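Local coordinates for protein 6-phosphogluconate dehydrogenase, NAD-binding (Mycolicibacterium smegmatis MC2 155, PDB 6SMT) that acts as an S-enantioselective imine reductase that binds NADPH, the probable hydride donor for turning imines into amines, at residues B[226-231]-B[284-289]; B[272-277]-B[289-294]; B[48-51]-B[55-58]; B[140-145]-B[154-159]. One frame throughout, in Å; residues are numbered along the deposited sequence.

Contact 1: B[226-231]-B[284-289]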
loop_
_atom_site.group_PDB
_atom_site.type_symbol
_atom_site.label_atom_id
_atom_site.label_comp_id
_atom_site.label_asym_id
_atom_site.label_seq_id
_atom_site.Cartn_x
_atom_site.Cartn_y
_atom_site.Cartn_z
ATOM N N ALA B 226 -1.655 9.457 -10.449
ATOM C CA ALA B 226 -1.392 9.053 -11.835
ATOM C C ALA B 226 -1.785 10.108 -12.857
ATOM O O ALA B 226 -1.028 10.381 -13.753
ATOM C CB ALA B 226 -2.096 7.767 -12.127
ATOM N N GLN B 227 -2.944 10.754 -12.642
ATOM C CA GLN B 227 -3.379 11.821 -13.571
ATOM C C GLN B 227 -2.428 13.000 -13.484
ATOM O O GLN B 227 -2.073 13.569 -14.510
ATOM C CB GLN B 227 -4.826 12.157 -13.296
ATOM C CG GLN B 227 -5.356 13.138 -14.373
ATOM C CD GLN B 227 -5.515 12.434 -15.707
ATOM O OE1 GLN B 227 -6.136 11.371 -15.724
ATOM N NE2 GLN B 227 -4.872 12.937 -16.781
ATOM N N ARG B 228 -2.026 13.389 -12.287
ATOM C CA ARG B 228 -1.108 14.512 -12.107
ATOM C C ARG B 228 0.239 14.223 -12.719
ATOM O O ARG B 228 0.845 15.119 -13.299
ATOM C CB ARG B 228 -1.001 14.826 -10.615
ATOM C CG ARG B 228 -2.224 15.491 -10.017
ATOM C CD ARG B 228 -2.042 15.782 -8.555
ATOM N NE ARG B 228 -2.975 16.712 -7.904
ATOM C CZ ARG B 228 -2.803 18.045 -7.870
ATOM N NH1 ARG B 228 -1.848 18.620 -8.596
ATOM N NH2 ARG B 228 -3.604 18.767 -7.098
ATOM N N VAL B 229 0.710 13.020 -12.559
ATOM C CA VAL B 229 1.994 12.632 -13.191
ATOM C C VAL B 229 1.882 12.694 -14.704
ATOM O O VAL B 229 2.767 13.314 -15.366
ATOM C CB VAL B 229 2.405 11.261 -12.677
ATOM C CG1 VAL B 229 3.543 10.715 -13.509
ATOM C CG2 VAL B 229 2.801 11.282 -11.242
ATOM N N GLU B 230 0.778 12.213 -15.265
ATOM C CA GLU B 230 0.605 12.292 -16.739
ATOM C C GLU B 230 0.480 13.701 -17.258
ATOM O O GLU B 230 1.026 13.967 -18.332
ATOM C CB GLU B 230 -0.667 11.571 -17.126
ATOM C CG GLU B 230 -0.295 10.181 -17.465
ATOM C CD GLU B 230 -1.383 9.274 -18.040
ATOM O OE1 GLU B 230 -2.598 9.688 -18.089
ATOM O OE2 GLU B 230 -1.015 8.203 -18.453
ATOM N N ASP B 231 -0.194 14.572 -16.523
ATOM C CA ASP B 231 -0.496 15.972 -16.858
ATOM C C ASP B 231 0.713 16.836 -16.507
ATOM O O ASP B 231 0.736 17.990 -16.936
ATOM C CB ASP B 231 -1.762 16.487 -16.150
ATOM C CG ASP B 231 -3.065 15.850 -16.592
ATOM O OD1 ASP B 231 -3.033 15.309 -17.684
ATOM O OD2 ASP B 231 -4.097 15.997 -15.882
ATOM N N GLU B 284 1.652 19.178 -4.639
ATOM C CA GLU B 284 1.036 17.899 -4.257
ATOM C C GLU B 284 2.106 16.814 -4.156
ATOM O O GLU B 284 3.126 16.798 -4.867
ATOM C CB GLU B 284 -0.072 17.613 -5.278
ATOM C CG GLU B 284 -0.948 16.417 -4.942
ATOM C CD GLU B 284 -1.962 16.514 -3.851
ATOM O OE1 GLU B 284 -2.185 17.589 -3.371
ATOM O OE2 GLU B 284 -2.559 15.449 -3.579
ATOM N N ILE B 285 1.793 15.777 -3.374
ATOM C CA ILE B 285 2.687 14.644 -3.151
ATOM C C ILE B 285 2.942 13.854 -4.411
ATOM O O ILE B 285 3.913 13.075 -4.453
ATOM C CB ILE B 285 2.160 13.853 -1.889
ATOM C CG1 ILE B 285 0.705 13.496 -1.988
ATOM C CG2 ILE B 285 2.378 14.643 -0.575
ATOM C CD1 ILE B 285 0.481 12.427 -2.976
ATOM N N SER B 286 2.227 14.056 -5.522
ATOM C CA SER B 286 2.512 13.524 -6.859
ATOM C C SER B 286 3.898 13.912 -7.381
ATOM O O SER B 286 4.499 13.226 -8.164
ATOM C CB SER B 286 1.436 13.968 -7.814
ATOM O OG SER B 286 1.315 15.394 -7.771
ATOM N N ARG B 287 4.483 14.985 -6.892
ATOM C CA ARG B 287 5.809 15.428 -7.337
ATOM C C ARG B 287 6.905 14.571 -6.748
ATOM O O ARG B 287 8.005 14.570 -7.291
ATOM C CB ARG B 287 6.001 16.853 -6.824
ATOM C CG ARG B 287 7.311 17.516 -7.171
ATOM C CD ARG B 287 7.460 17.844 -8.593
ATOM N NE ARG B 287 6.812 19.085 -8.924
ATOM C CZ ARG B 287 6.910 19.738 -10.095
ATOM N NH1 ARG B 287 7.537 19.178 -11.128
ATOM N NH2 ARG B 287 6.296 20.910 -10.215
ATOM N N ILE B 288 6.705 13.905 -5.616
ATOM C CA ILE B 288 7.832 13.303 -4.825
ATOM C C ILE B 288 8.611 12.321 -5.693
ATOM O O ILE B 288 9.865 12.254 -5.585
ATOM C CB ILE B 288 7.309 12.684 -3.526
ATOM C CG1 ILE B 288 6.810 13.762 -2.553
ATOM C CG2 ILE B 288 8.400 11.829 -2.832
ATOM C CD1 ILE B 288 5.892 13.185 -1.452
ATOM N N ALA B 289 7.924 11.435 -6.387
ATOM C CA ALA B 289 8.581 10.317 -7.073
ATOM C C ALA B 289 9.573 10.833 -8.126
ATOM O O ALA B 289 10.529 10.074 -8.449
ATOM C CB ALA B 289 7.537 9.434 -7.668
#
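Arg228 lays one face of its guanidinium against the aliphatic part of Glu284. CB of Glu284 stands over the centre of the group, 3.8 Å from Arg228 CZ, and Glu284 CG comes to 3.6 Å from Arg228 NE. The two side chains cross at about a right angle, yet their flat ends stack with planes 7° apart. Glu284 bends at chi2 (74°), which lays its carboxylate parallel to the guanidinium, over the same face as CB and CG. Arg228 NH2 and Glu284 OE1 are 4.2 Å apart with the oxygen well out of the guanidinium plane, so any attraction is probably one of charge alone, with no N-H pointing at the oxygen. Ser286 fills in beside the arginine stem, its OG 3.5 Å from Arg228 CD, and Val229 CG2 rests 4.0 Å from Ser286 O.

The meeting joins the C-terminal part of the long helix 204-231 to the 3-10 turn that follows helix 263-280, within the helical C-terminal domain of the reductive aminase type. Outside partners fix the polar ends. Arg228 pairs with Glu224 and bonds the carbonyls of Arg233 and Ser235; Ser286 OG bonds His234. Glu284 OE1 takes the backbone amides of Ala239 and of Ser238, an NADPH-binding residue.

Contact 2: B[272-277]-B[289-294]; sequences VDATVA and ASEMTT
Glu291 carries the contact from its side, lying against Ala274 and Thr275 on one turn of helix 263-280. The backbones come nearest at Thr275 and Glu291, whose CA atoms are 6.3 Å apart. Taking 289-294 in order, the 3-10 run, already under way, passes the second subunit: Ala289 packs on Gly191 of that subunit, and its carbonyl O accepts the amide N of Met292 at 2.9 Å. This turn brings Glu291 round to face the helix.

The side chain of Glu291 then folds over. CG sits beside the backbone N (chi1 -66°) and the chain bends again at chi2, so the carboxylate lies along the helix surface near Ala274. Its CG approaches Thr275 OG1 to 3.4 Å, and its OE1 lies 3.7 Å from the methyl CB of Ala274. Further on, Met292 packs on Tyr271 of the same helix and on Gly188 of the second subunit, and the backbones of Met292 and Thr294 both hydrogen-bond to that subunit. Thr294 also packs on Asp261 of the second subunit.

The Thr275 hydroxyl is satisfied by the carbonyl O of Tyr271, one turn back, and what it meets on Glu291 is methylene carbon, so the two segments are joined by van der Waals contact with no hydrogen bond across them.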
loop_
_atom_site.group_PDB
_atom_site.type_symbol
_atom_site.label_atom_id
_atom_site.label_comp_id
_atom_site.label_asym_id
_atom_site.label_seq_id
_atom_site.Cartn_x
_atom_site.Cartn_y
_atom_site.Cartn_z
ATOM N N VAL B 272 11.273 12.923 -0.293
ATOM C CA VAL B 272 10.488 14.090 0.170
ATOM C C VAL B 272 11.390 15.304 0.409
ATOM O O VAL B 272 11.098 16.371 -0.110
ATOM C CB VAL B 272 9.695 13.684 1.422
ATOM C CG1 VAL B 272 9.058 14.922 2.024
ATOM C CG2 VAL B 272 8.656 12.648 1.100
ATOM N N ASP B 273 12.479 15.089 1.106
ATOM C CA ASP B 273 13.383 16.195 1.411
ATOM C C ASP B 273 14.003 16.727 0.102
ATOM O O ASP B 273 14.229 17.956 0.035
ATOM C CB ASP B 273 14.429 15.762 2.401
ATOM C CG ASP B 273 13.950 15.588 3.820
ATOM O OD1 ASP B 273 12.790 16.045 4.097
ATOM O OD2 ASP B 273 14.760 15.044 4.640
ATOM N N ALA B 274 14.390 15.865 -0.809
ATOM C CA ALA B 274 14.924 16.355 -2.077
ATOM C C ALA B 274 13.902 17.171 -2.836
ATOM O O ALA B 274 14.232 18.147 -3.482
ATOM C CB ALA B 274 15.399 15.196 -2.846
ATOM N N THR B 275 12.590 16.818 -2.738
ATOM C CA THR B 275 11.564 17.561 -3.420
ATOM C C THR B 275 11.410 18.968 -2.798
ATOM O O THR B 275 11.206 19.939 -3.523
ATOM C CB THR B 275 10.247 16.772 -3.313
ATOM O OG1 THR B 275 10.411 15.478 -3.909
ATOM C CG2 THR B 275 9.110 17.431 -4.051
ATOM N N VAL B 276 11.462 19.064 -1.487
ATOM C CA VAL B 276 11.458 20.363 -0.775
ATOM C C VAL B 276 12.669 21.159 -1.270
ATOM O O VAL B 276 12.504 22.368 -1.607
ATOM C CB VAL B 276 11.479 20.162 0.736
ATOM C CG1 VAL B 276 11.678 21.496 1.476
ATOM C CG2 VAL B 276 10.184 19.499 1.163
ATOM N N ALA B 277 13.827 20.524 -1.265
ATOM C CA ALA B 277 15.085 21.254 -1.603
ATOM C C ALA B 277 15.024 21.738 -3.041
ATOM O O ALA B 277 15.690 22.819 -3.332
ATOM C CB ALA B 277 16.252 20.387 -1.306
ATOM N N ALA B 289 7.924 11.435 -6.387
ATOM C CA ALA B 289 8.581 10.317 -7.073
ATOM C C ALA B 289 9.573 10.833 -8.126
ATOM O O ALA B 289 10.529 10.074 -8.449
ATOM C CB ALA B 289 7.537 9.434 -7.668
ATOM N N SER B 290 9.418 12.042 -8.658
ATOM C CA SER B 290 10.459 12.551 -9.571
ATOM C C SER B 290 11.847 12.398 -8.953
ATOM O O SER B 290 12.790 12.087 -9.726
ATOM C CB SER B 290 10.206 13.988 -9.899
ATOM O OG SER B 290 8.968 14.066 -10.601
ATOM N N GLU B 291 12.025 12.704 -7.672
ATOM C CA GLU B 291 13.303 12.695 -6.962
ATOM C C GLU B 291 13.843 11.287 -6.764
ATOM O O GLU B 291 14.940 11.133 -6.231
ATOM C CB GLU B 291 13.267 13.479 -5.659
ATOM C CG GLU B 291 13.050 14.954 -5.957
ATOM C CD GLU B 291 14.223 15.621 -6.700
ATOM O OE1 GLU B 291 15.389 15.164 -6.541
ATOM O OE2 GLU B 291 13.966 16.664 -7.312
ATOM N N MET B 292 13.165 10.258 -7.252
ATOM C CA MET B 292 13.669 8.880 -7.198
ATOM C C MET B 292 14.633 8.658 -8.363
ATOM O O MET B 292 15.273 7.605 -8.279
ATOM C CB MET B 292 12.503 7.898 -7.246
ATOM C CG MET B 292 11.567 8.050 -6.017
ATOM S SD MET B 292 10.171 6.885 -6.203
ATOM C CE MET B 292 9.199 7.287 -4.760
ATOM N N THR B 293 14.688 9.519 -9.350
ATOM C CA THR B 293 15.651 9.280 -10.477
ATOM C C THR B 293 17.068 9.226 -9.931
ATOM O O THR B 293 17.415 9.992 -8.973
ATOM C CB THR B 293 15.423 10.340 -11.549
ATOM O OG1 THR B 293 16.182 9.880 -12.674
ATOM C CG2 THR B 293 15.881 11.708 -11.105
ATOM N N THR B 294 17.897 8.388 -10.559
ATOM C CA THR B 294 19.387 8.438 -10.374
ATOM C C THR B 294 20.068 8.935 -11.661
ATOM O O THR B 294 21.352 8.882 -11.684
ATOM C CB THR B 294 19.931 7.074 -9.951
ATOM O OG1 THR B 294 19.715 6.227 -11.070
ATOM C CG2 THR B 294 19.245 6.581 -8.670
#

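Contact 3: B[48-51]-B[55-58]; sequences ALRD and LSAP
Arg50 NH1 is gripped by two side chains: the hydroxyl OG of Ser56, at 2.9 Å, and the carboxylate of Glu43, with which it forms a salt bridge. The bond to Ser56 is fairly straight, with an N-H...acceptor angle of 158°. The hydroxyl sits at the edge of the guanidinium, only 14° out of its plane, where an N-H can point at it. Here the serine oxygen acts as acceptor.

The arginine gets there by bending. Its chain turns at chi3 (-68°), which folds the guanidinium round toward the strand although the side chain does not set out in that direction. The bend also brings CD of Arg50 to 3.3 Å from Ser56 OG, so the hydroxyl is touched by a methylene as well as by the N-H. From the strand side, Ser56 CB lies near the guanidinium plane, 3.6 Å from Arg50 NH1. The other terminal nitrogen, NH2, bonds Gln47 OE1 one turn back on the same helix. With NH1 and NH2 both engaged, rotation of the group is restrained, and the salt bridge to Glu43 probably offsets its positive charge.

Backbone bonds from Leu55 and Ala57 to strand 35-39 hold the short strand in the sheet, with Ser56 turned toward the helix. Strand 35-39, helix 47-51 and strand 55-56 form a beta-alpha-beta crossover at the edge of the Rossmann-type domain. The connection between its first strand and helix carries the NADPH-binding residues Asn40, Arg41, Thr42 and Lys45.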
loop_
_atom_site.group_PDB
_atom_site.type_symbol
_atom_site.label_atom_id
_atom_site.label_comp_id
_atom_site.label_asym_id
_atom_site.label_seq_id
_atom_site.Cartn_x
_atom_site.Cartn_y
_atom_site.Cartn_z
ATOM N N ALA B 48 -1.757 -35.461 -3.783
ATOM C CA ALA B 48 -3.101 -34.959 -3.477
ATOM C C ALA B 48 -3.797 -34.584 -4.809
ATOM O O ALA B 48 -5.012 -34.736 -4.906
ATOM C CB ALA B 48 -3.015 -33.762 -2.569
ATOM N N LEU B 49 -3.079 -34.124 -5.809
ATOM C CA LEU B 49 -3.712 -33.825 -7.098
ATOM C C LEU B 49 -4.092 -35.100 -7.857
ATOM O O LEU B 49 -5.093 -35.058 -8.576
ATOM C CB LEU B 49 -2.749 -32.966 -7.933
ATOM C CG LEU B 49 -2.579 -31.578 -7.298
ATOM C CD1 LEU B 49 -1.431 -30.813 -7.937
ATOM C CD2 LEU B 49 -3.838 -30.761 -7.445
ATOM N N ARG B 50 -3.301 -36.143 -7.738
ATOM C CA ARG B 50 -3.693 -37.450 -8.369
ATOM C C ARG B 50 -5.030 -37.922 -7.795
ATOM O O ARG B 50 -5.911 -38.333 -8.551
ATOM C CB ARG B 50 -2.611 -38.520 -8.145
ATOM C CG ARG B 50 -1.390 -38.335 -9.034
ATOM C CD ARG B 50 -0.637 -39.646 -9.368
ATOM N NE ARG B 50 -0.076 -40.042 -8.097
ATOM C CZ ARG B 50 1.148 -39.753 -7.651
ATOM N NH1 ARG B 50 2.055 -39.145 -8.399
ATOM N NH2 ARG B 50 1.480 -40.151 -6.436
ATOM N N ASP B 51 -5.235 -37.767 -6.499
ATOM C CA ASP B 51 -6.529 -38.107 -5.872
ATOM C C ASP B 51 -7.688 -37.286 -6.407
ATOM O O ASP B 51 -8.831 -37.786 -6.440
ATOM C CB ASP B 51 -6.443 -37.965 -4.383
ATOM C CG ASP B 51 -5.444 -38.913 -3.703
ATOM O OD1 ASP B 51 -4.891 -39.922 -4.359
ATOM O OD2 ASP B 51 -5.213 -38.614 -2.522
ATOM N N LEU B 55 -3.311 -36.732 -13.672
ATOM C CA LEU B 55 -2.273 -37.685 -14.080
ATOM C C LEU B 55 -0.929 -37.160 -13.653
ATOM O O LEU B 55 -0.737 -35.942 -13.668
ATOM C CB LEU B 55 -2.280 -37.823 -15.608
ATOM C CG LEU B 55 -3.624 -38.207 -16.201
ATOM C CD1 LEU B 55 -3.643 -38.095 -17.735
ATOM C CD2 LEU B 55 -3.896 -39.648 -15.797
ATOM N N SER B 56 0.020 -37.986 -13.258
ATOM C CA SER B 56 1.377 -37.439 -13.027
ATOM C C SER B 56 2.336 -38.057 -14.019
ATOM O O SER B 56 2.003 -39.062 -14.669
ATOM C CB SER B 56 1.868 -37.487 -11.626
ATOM O OG SER B 56 1.996 -38.810 -11.244
ATOM N N ALA B 57 3.385 -37.333 -14.295
ATOM C CA ALA B 57 4.400 -37.759 -15.270
ATOM C C ALA B 57 5.718 -37.730 -14.529
ATOM O O ALA B 57 6.020 -36.911 -13.674
ATOM C CB ALA B 57 4.458 -36.840 -16.492
ATOM N N PRO B 58 6.640 -38.653 -14.869
ATOM C CA PRO B 58 7.873 -38.705 -14.089
ATOM C C PRO B 58 8.961 -37.682 -14.429
ATOM O O PRO B 58 9.781 -37.464 -13.645
ATOM C CB PRO B 58 8.274 -40.159 -14.421
ATOM C CG PRO B 58 7.843 -40.329 -15.861
ATOM C CD PRO B 58 6.447 -39.706 -15.888
#

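Contact 4: B[140-145]-B[154-159]; sequences ILFAGP and GVLDTL
Phe142 and Leu156 reach for each other from opposite directions, and Ile140, two residues before Phe142, meets Leu159, three after Leu156. These two apolar pairs make the contact. Leu156 CD1 comes to the ring obliquely, 3.8 Å from Phe142 CE2 and 4.0 Å from its CZ. In the second pair the side chains cross at a slant, with Ile140 CD1 3.8 Å from Leu159 CB and 4.0 Å from Leu159 CD1. Ile140 sends its CG1 branch beside the backbone N (chi1 -49°), and the methyl at the end of that branch does the touching.

Hydrogen bonds work within 154-159. The carbonyl O of Val155 accepts both the amide N of Thr158, at 3.2 Å, and its hydroxyl OG1, at 2.9 Å. The hydroxyl bond runs almost straight out from the carbonyl (169°). Leu159 N bonds Leu156 O at 2.9 Å.

Around this, Leu162 of strand 161-164 touches Phe142 and Leu156, and helix 20-31 packs on Leu159. Strand 139-143, helix 146-156 and strand 161-164 form a beta-alpha-beta unit. Since all four meeting side chains are buried hydrocarbon, segment 154-159 is probably held to the strand by close packing and exclusion of water, without polar bonds between the segments.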
loop_
_atom_site.group_PDB
_atom_site.type_symbol
_atom_site.label_atom_id
_atom_site.label_comp_id
_atom_site.label_asym_id
_atom_site.label_seq_id
_atom_site.Cartn_x
_atom_site.Cartn_y
_atom_site.Cartn_z
ATOM N N ILE B 140 -4.715 -12.612 -14.392
ATOM C CA ILE B 140 -3.473 -13.125 -15.010
ATOM C C ILE B 140 -3.254 -12.279 -16.251
ATOM O O ILE B 140 -4.167 -12.094 -17.098
ATOM C CB ILE B 140 -3.520 -14.631 -15.286
ATOM C CG1 ILE B 140 -3.980 -15.424 -14.067
ATOM C CG2 ILE B 140 -2.124 -15.051 -15.750
ATOM C CD1 ILE B 140 -4.106 -16.897 -14.336
ATOM N N LEU B 141 -2.039 -11.760 -16.394
ATOM C CA LEU B 141 -1.623 -10.962 -17.566
ATOM C C LEU B 141 -0.816 -11.850 -18.503
ATOM O O LEU B 141 -0.021 -12.719 -18.028
ATOM C CB LEU B 141 -0.738 -9.782 -17.132
ATOM C CG LEU B 141 -1.252 -9.003 -15.970
ATOM C CD1 LEU B 141 -0.307 -7.839 -15.713
ATOM C CD2 LEU B 141 -2.613 -8.483 -16.218
ATOM N N PHE B 142 -0.903 -11.605 -19.813
ATOM C CA PHE B 142 -0.198 -12.443 -20.795
ATOM C C PHE B 142 0.387 -11.554 -21.850
ATOM O O PHE B 142 -0.131 -10.522 -22.209
ATOM C CB PHE B 142 -1.165 -13.414 -21.504
ATOM C CG PHE B 142 -1.784 -14.435 -20.587
ATOM C CD1 PHE B 142 -2.922 -14.104 -19.882
ATOM C CD2 PHE B 142 -1.251 -15.689 -20.435
ATOM C CE1 PHE B 142 -3.478 -14.980 -18.978
ATOM C CE2 PHE B 142 -1.850 -16.598 -19.558
ATOM C CZ PHE B 142 -2.963 -16.238 -18.868
ATOM N N ALA B 143 1.492 -12.047 -22.414
ATOM C CA ALA B 143 2.213 -11.373 -23.515
ATOM C C ALA B 143 2.779 -12.406 -24.495
ATOM O O ALA B 143 3.173 -13.505 -24.103
ATOM C CB ALA B 143 3.316 -10.471 -23.006
ATOM N N GLY B 144 2.806 -12.017 -25.764
ATOM C CA GLY B 144 3.241 -12.883 -26.859
ATOM C C GLY B 144 2.229 -12.834 -27.984
ATOM O O GLY B 144 1.374 -11.944 -27.999
ATOM N N PRO B 145 2.335 -13.748 -28.946
ATOM C CA PRO B 145 1.450 -13.604 -30.116
ATOM C C PRO B 145 -0.025 -13.604 -29.767
ATOM O O PRO B 145 -0.476 -14.500 -29.090
ATOM C CB PRO B 145 1.849 -14.839 -30.909
ATOM C CG PRO B 145 3.271 -15.066 -30.553
ATOM C CD PRO B 145 3.366 -14.756 -29.065
ATOM N N GLY B 154 -9.694 -20.126 -23.964
ATOM C CA GLY B 154 -10.841 -20.908 -23.457
ATOM C C GLY B 154 -10.443 -21.809 -22.295
ATOM O O GLY B 154 -11.177 -21.887 -21.304
ATOM N N VAL B 155 -9.299 -22.448 -22.344
ATOM C CA VAL B 155 -8.725 -23.178 -21.184
ATOM C C VAL B 155 -8.348 -22.160 -20.118
ATOM O O VAL B 155 -8.645 -22.326 -18.927
ATOM C CB VAL B 155 -7.567 -24.058 -21.631
ATOM C CG1 VAL B 155 -6.693 -24.500 -20.484
ATOM C CG2 VAL B 155 -8.155 -25.212 -22.415
ATOM N N LEU B 156 -7.629 -21.111 -20.496
ATOM C CA LEU B 156 -7.037 -20.207 -19.479
ATOM C C LEU B 156 -8.177 -19.510 -18.717
ATOM O O LEU B 156 -7.957 -19.082 -17.587
ATOM C CB LEU B 156 -6.126 -19.211 -20.202
ATOM C CG LEU B 156 -4.812 -19.782 -20.775
ATOM C CD1 LEU B 156 -4.129 -18.817 -21.675
ATOM C CD2 LEU B 156 -3.875 -20.297 -19.720
ATOM N N ASP B 157 -9.296 -19.203 -19.365
ATOM C CA ASP B 157 -10.380 -18.432 -18.702
ATOM C C ASP B 157 -10.910 -19.135 -17.462
ATOM O O ASP B 157 -11.452 -18.428 -16.624
ATOM C CB ASP B 157 -11.584 -18.314 -19.635
ATOM C CG ASP B 157 -11.561 -17.150 -20.600
ATOM O OD1 ASP B 157 -10.911 -16.121 -20.268
ATOM O OD2 ASP B 157 -12.164 -17.288 -21.699
ATOM N N THR B 158 -10.646 -20.446 -17.294
ATOM C CA THR B 158 -11.069 -21.146 -16.082
ATOM C C THR B 158 -10.201 -20.694 -14.892
ATOM O O THR B 158 -10.618 -20.914 -13.765
ATOM C CB THR B 158 -10.997 -22.674 -16.244
ATOM O OG1 THR B 158 -9.666 -23.134 -16.362
ATOM C CG2 THR B 158 -11.665 -23.173 -17.496
ATOM N N LEU B 159 -9.074 -20.016 -15.120
ATOM C CA LEU B 159 -8.197 -19.672 -13.968
ATOM C C LEU B 159 -8.567 -18.322 -13.368
ATOM O O LEU B 159 -8.259 -18.063 -12.183
ATOM C CB LEU B 159 -6.770 -19.613 -14.484
ATOM C CG LEU B 159 -6.185 -20.892 -15.065
ATOM C CD1 LEU B 159 -4.848 -20.600 -15.661
ATOM C CD2 LEU B 159 -6.237 -21.964 -13.948
#

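How the contacts relate
Along the chain contact 3 comes first, then contact 4, then contacts 1 and 2, whose segments alternate. The first two belong to the Rossmann-type domain and reach the same sheet, 23 Å apart between centres: contact 3 at the outermost strand 55-56, contact 4 at strand 139-143 toward the other end. Contacts 1 and 2 share Ala289, with centres 12 Å apart, and tie the tail after helix 263-280 to that helix and helix 204-231; both touch the second subunit. Contacts 1 and 3 lie on opposite sides of the chain's centre, 51 Å apart between centres. NADPH is bound by residues of both domains, consistent with clefts between one subunit's nucleotide domain and the other's helical domain.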